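Local coordinates for kinesin-like protein (Caenorhabditis elegans, PDB 5X3E), which is a kinesin-6 motor protein that probably couples ATP hydrolysis in its P-loop motor domain to force production along microtubules, at residues A54-L64 against E78-V86. Sequence-based numbering, arbitrary orientation.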
loop_
_atom_site.group_PDB
_atom_site.type_symbol
_atom_site.label_atom_id
_atom_site.label_comp_id
_atom_site.label_asym_id
_atom_site.label_seq_id
_atom_site.Cartn_x
_atom_site.Cartn_y
_atom_site.Cartn_z
ATOM N N ALA A 54 26.419 2.288 0.771
ATOM C CA ALA A 54 25.879 3.065 -0.333
ATOM C C ALA A 54 27.000 3.792 -1.066
ATOM O O ALA A 54 27.981 4.227 -0.459
ATOM C CB ALA A 54 24.840 4.066 0.174
ATOM N N ILE A 55 26.853 3.909 -2.384
ATOM C CA ILE A 55 27.876 4.530 -3.215
ATOM C C ILE A 55 27.305 5.738 -3.946
ATOM O O ILE A 55 27.461 6.882 -3.502
ATOM C CB ILE A 55 28.451 3.528 -4.229
ATOM C CG1 ILE A 55 28.829 2.218 -3.546
ATOM C CG2 ILE A 55 29.659 4.121 -4.925
ATOM C CD1 ILE A 55 29.285 1.163 -4.524
ATOM N N ASP A 56 26.644 5.482 -5.075
ATOM C CA ASP A 56 26.240 6.505 -6.034
ATOM C C ASP A 56 24.981 7.262 -5.641
ATOM O O ASP A 56 24.511 8.081 -6.440
ATOM C CB ASP A 56 26.006 5.868 -7.409
ATOM C CG ASP A 56 27.292 5.502 -8.116
ATOM O OD1 ASP A 56 28.367 5.561 -7.481
ATOM O OD2 ASP A 56 27.226 5.152 -9.313
ATOM N N GLU A 57 24.414 7.005 -4.461
ATOM C CA GLU A 57 23.043 7.383 -4.123
ATOM C C GLU A 57 22.033 6.688 -5.032
ATOM O O GLU A 57 20.830 6.965 -4.957
ATOM C CB GLU A 57 22.843 8.911 -4.150
ATOM C CG GLU A 57 21.718 9.458 -3.256
ATOM C CD GLU A 57 22.073 9.475 -1.771
ATOM O OE1 GLU A 57 23.240 9.197 -1.430
ATOM O OE2 GLU A 57 21.183 9.772 -0.943
ATOM N N GLY A 58 22.514 5.795 -5.897
ATOM C CA GLY A 58 21.689 4.914 -6.700
ATOM C C GLY A 58 22.324 3.541 -6.815
ATOM O O GLY A 58 21.895 2.721 -7.633
ATOM N N SER A 59 23.359 3.285 -6.009
ATOM C CA SER A 59 24.078 2.017 -6.035
ATOM C C SER A 59 24.497 1.625 -4.625
ATOM O O SER A 59 24.681 2.480 -3.753
ATOM C CB SER A 59 25.319 2.089 -6.936
ATOM O OG SER A 59 24.979 2.529 -8.240
ATOM N N ILE A 60 24.676 0.320 -4.422
ATOM C CA ILE A 60 25.022 -0.253 -3.123
ATOM C C ILE A 60 25.993 -1.403 -3.348
ATOM O O ILE A 60 25.776 -2.238 -4.231
ATOM C CB ILE A 60 23.776 -0.746 -2.363
ATOM C CG1 ILE A 60 23.047 0.425 -1.710
ATOM C CG2 ILE A 60 24.149 -1.790 -1.318
ATOM C CD1 ILE A 60 21.903 -0.004 -0.836
ATOM N N GLN A 61 27.059 -1.450 -2.551
ATOM C CA GLN A 61 28.075 -2.488 -2.665
ATOM C C GLN A 61 27.994 -3.458 -1.495
ATOM O O GLN A 61 27.832 -3.047 -0.343
ATOM C CB GLN A 61 29.479 -1.886 -2.714
ATOM C CG GLN A 61 30.573 -2.929 -2.808
ATOM C CD GLN A 61 31.956 -2.324 -2.847
ATOM O OE1 GLN A 61 32.874 -2.808 -2.185
ATOM N NE2 GLN A 61 32.116 -1.259 -3.625
ATOM N N THR A 62 28.134 -4.744 -1.801
ATOM C CA THR A 62 28.165 -5.799 -0.798
ATOM C C THR A 62 29.541 -5.870 -0.134
ATOM O O THR A 62 30.569 -5.615 -0.768
ATOM C CB THR A 62 27.814 -7.133 -1.456
ATOM O OG1 THR A 62 26.619 -6.977 -2.232
ATOM C CG2 THR A 62 27.582 -8.202 -0.425
ATOM N N VAL A 63 29.558 -6.229 1.153
ATOM C CA VAL A 63 30.792 -6.276 1.940
ATOM C C VAL A 63 30.794 -7.535 2.802
ATOM O O VAL A 63 29.982 -7.656 3.726
ATOM C CB VAL A 63 30.965 -5.031 2.826
ATOM C CG1 VAL A 63 32.207 -5.172 3.704
ATOM C CG2 VAL A 63 31.034 -3.761 1.980
ATOM N N LEU A 64 31.692 -8.470 2.502
ATOM C CA LEU A 64 31.843 -9.657 3.337
ATOM C C LEU A 64 32.316 -9.261 4.735
ATOM O O LEU A 64 33.314 -8.538 4.864
ATOM C CB LEU A 64 32.837 -10.643 2.721
ATOM C CG LEU A 64 32.347 -11.696 1.728
ATOM C CD1 LEU A 64 31.677 -11.045 0.537
ATOM C CD2 LEU A 64 33.514 -12.552 1.270
ATOM N N GLU A 78 30.966 -8.462 -2.694
ATOM C CA GLU A 78 31.344 -9.020 -3.988
ATOM C C GLU A 78 30.281 -8.784 -5.067
ATOM O O GLU A 78 30.429 -9.249 -6.197
ATOM C CB GLU A 78 31.634 -10.517 -3.854
ATOM C CG GLU A 78 32.909 -10.827 -3.090
ATOM C CD GLU A 78 33.177 -12.313 -2.988
ATOM O OE1 GLU A 78 32.268 -13.101 -3.319
ATOM O OE2 GLU A 78 34.296 -12.691 -2.580
ATOM N N LYS A 79 29.216 -8.060 -4.722
ATOM C CA LYS A 79 28.193 -7.686 -5.689
ATOM C C LYS A 79 27.831 -6.217 -5.519
ATOM O O LYS A 79 27.915 -5.659 -4.422
ATOM C CB LYS A 79 26.924 -8.544 -5.563
ATOM C CG LYS A 79 27.061 -9.956 -6.107
ATOM C CD LYS A 79 25.758 -10.730 -5.949
ATOM C CE LYS A 79 25.917 -12.194 -6.341
ATOM N NZ LYS A 79 24.715 -13.009 -5.989
ATOM N N VAL A 80 27.416 -5.601 -6.624
ATOM C CA VAL A 80 26.990 -4.207 -6.653
ATOM C C VAL A 80 25.589 -4.157 -7.242
ATOM O O VAL A 80 25.345 -4.712 -8.320
ATOM C CB VAL A 80 27.959 -3.334 -7.470
ATOM C CG1 VAL A 80 27.416 -1.926 -7.598
ATOM C CG2 VAL A 80 29.321 -3.321 -6.820
ATOM N N PHE A 81 24.673 -3.500 -6.541
ATOM C CA PHE A 81 23.277 -3.454 -6.948
ATOM C C PHE A 81 22.879 -2.027 -7.288
ATOM O O PHE A 81 23.251 -1.083 -6.584
ATOM C CB PHE A 81 22.377 -4.009 -5.851
ATOM C CG PHE A 81 22.596 -5.463 -5.576
ATOM C CD1 PHE A 81 23.348 -5.869 -4.488
ATOM C CD2 PHE A 81 22.066 -6.424 -6.418
ATOM C CE1 PHE A 81 23.552 -7.210 -4.234
ATOM C CE2 PHE A 81 22.264 -7.766 -6.171
ATOM C CZ PHE A 81 23.009 -8.161 -5.078
ATOM N N ARG A 82 22.101 -1.879 -8.354
ATOM C CA ARG A 82 21.655 -0.576 -8.825
ATOM C C ARG A 82 20.156 -0.438 -8.601
ATOM O O ARG A 82 19.375 -1.297 -9.027
ATOM C CB ARG A 82 21.998 -0.387 -10.305
ATOM C CG ARG A 82 21.687 0.998 -10.834
ATOM C CD ARG A 82 22.269 1.195 -12.226
ATOM N NE ARG A 82 21.960 2.518 -12.762
ATOM C CZ ARG A 82 22.688 3.604 -12.520
ATOM N NH1 ARG A 82 22.342 4.774 -13.043
ATOM N NH2 ARG A 82 23.765 3.521 -11.750
ATOM N N PHE A 83 19.760 0.643 -7.940
ATOM C CA PHE A 83 18.364 0.963 -7.697
ATOM C C PHE A 83 18.059 2.341 -8.268
ATOM O O PHE A 83 18.961 3.118 -8.591
ATOM C CB PHE A 83 18.042 0.938 -6.197
ATOM C CG PHE A 83 18.282 -0.388 -5.548
ATOM C CD1 PHE A 83 17.306 -1.369 -5.564
ATOM C CD2 PHE A 83 19.486 -0.655 -4.919
ATOM C CE1 PHE A 83 17.524 -2.590 -4.962
ATOM C CE2 PHE A 83 19.711 -1.874 -4.317
ATOM C CZ PHE A 83 18.728 -2.844 -4.342
ATOM N N GLY A 84 16.768 2.648 -8.385
ATOM C CA GLY A 84 16.375 3.970 -8.832
ATOM C C GLY A 84 16.812 5.075 -7.894
ATOM O O GLY A 84 16.968 6.221 -8.328
ATOM N N ARG A 85 17.023 4.750 -6.621
ATOM C CA ARG A 85 17.459 5.697 -5.604
ATOM C C ARG A 85 17.841 4.906 -4.360
ATOM O O ARG A 85 17.174 3.924 -4.023
ATOM C CB ARG A 85 16.354 6.715 -5.279
ATOM C CG ARG A 85 16.629 7.558 -4.038
ATOM C CD ARG A 85 17.746 8.573 -4.275
ATOM N NE ARG A 85 18.115 9.272 -3.046
ATOM C CZ ARG A 85 17.528 10.371 -2.581
ATOM N NH1 ARG A 85 16.518 10.931 -3.241
ATOM N NH2 ARG A 85 17.954 10.911 -1.446
ATOM N N VAL A 86 18.919 5.319 -3.699
ATOM C CA VAL A 86 19.360 4.699 -2.453
ATOM C C VAL A 86 19.300 5.750 -1.355
ATOM O O VAL A 86 19.918 6.814 -1.475
ATOM C CB VAL A 86 20.774 4.104 -2.561
ATOM C CG1 VAL A 86 21.210 3.543 -1.211
ATOM C CG2 VAL A 86 20.821 3.014 -3.623
#
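Val-86 closes over Ile-60 at the tight end of the contact; residues 54-64 and 78-86 meet through the antiparallel strands 59-62 and 79-82, and Val-86 follows the second of these. One methyl of the valine, CG1, lies 3.6 Å from Ile-60 CD1 and also meets Ala-54 CB, while the other, CG2, presses on the backbone around Ser-59 N. With Ile-60 CG1 turned beside its own backbone N (chi1 -79°), CG1 and CD1 are set against Val-86 CG1. Ile-60 and Phe-81 form a hydrogen-bonded antiparallel pair, with Phe-81 N 2.9 Å from Ile-60 O. Farther along, Lys-79 O is gripped twice by one residue: Thr-62 N approaches nearly head-on, and Thr-62 OG1, at 2.9 Å, comes from above the carbonyl plane. Beyond the paired strands, Phe-83 N bonds to Gly-58 O and Val-86 N to Glu-57 O (2.8 Å), tying the turn at 57-58 to residues 83-86.

The packing opens at both ends. Outside Val-86, Glu-57 OE2 comes to the edge of the Arg-85 guanidinium, near its plane, 3.5 Å from Arg-85 NH2, a salt bridge whose hydrogen bond is weak. An alanine in place of Glu-57 would probably leave Arg-85 without this carboxylate and freer to turn. Arg-85 NH1 also pairs with a sulfate ion, probably from the crystallisation liquor. At the far end, exposed Leu-64 merely rests on the Glu-78 chain, CD1 to CG 3.8 Å.

Strands 52-54 and 430-433 flank the pair in a four-stranded antiparallel sheet, consistent with the small sheet kinesin motor domains carry beside the central one. Ile-60 and Phe-83 touch strand 37-42 of that central sheet, and Thr-62 abuts helix 418-424.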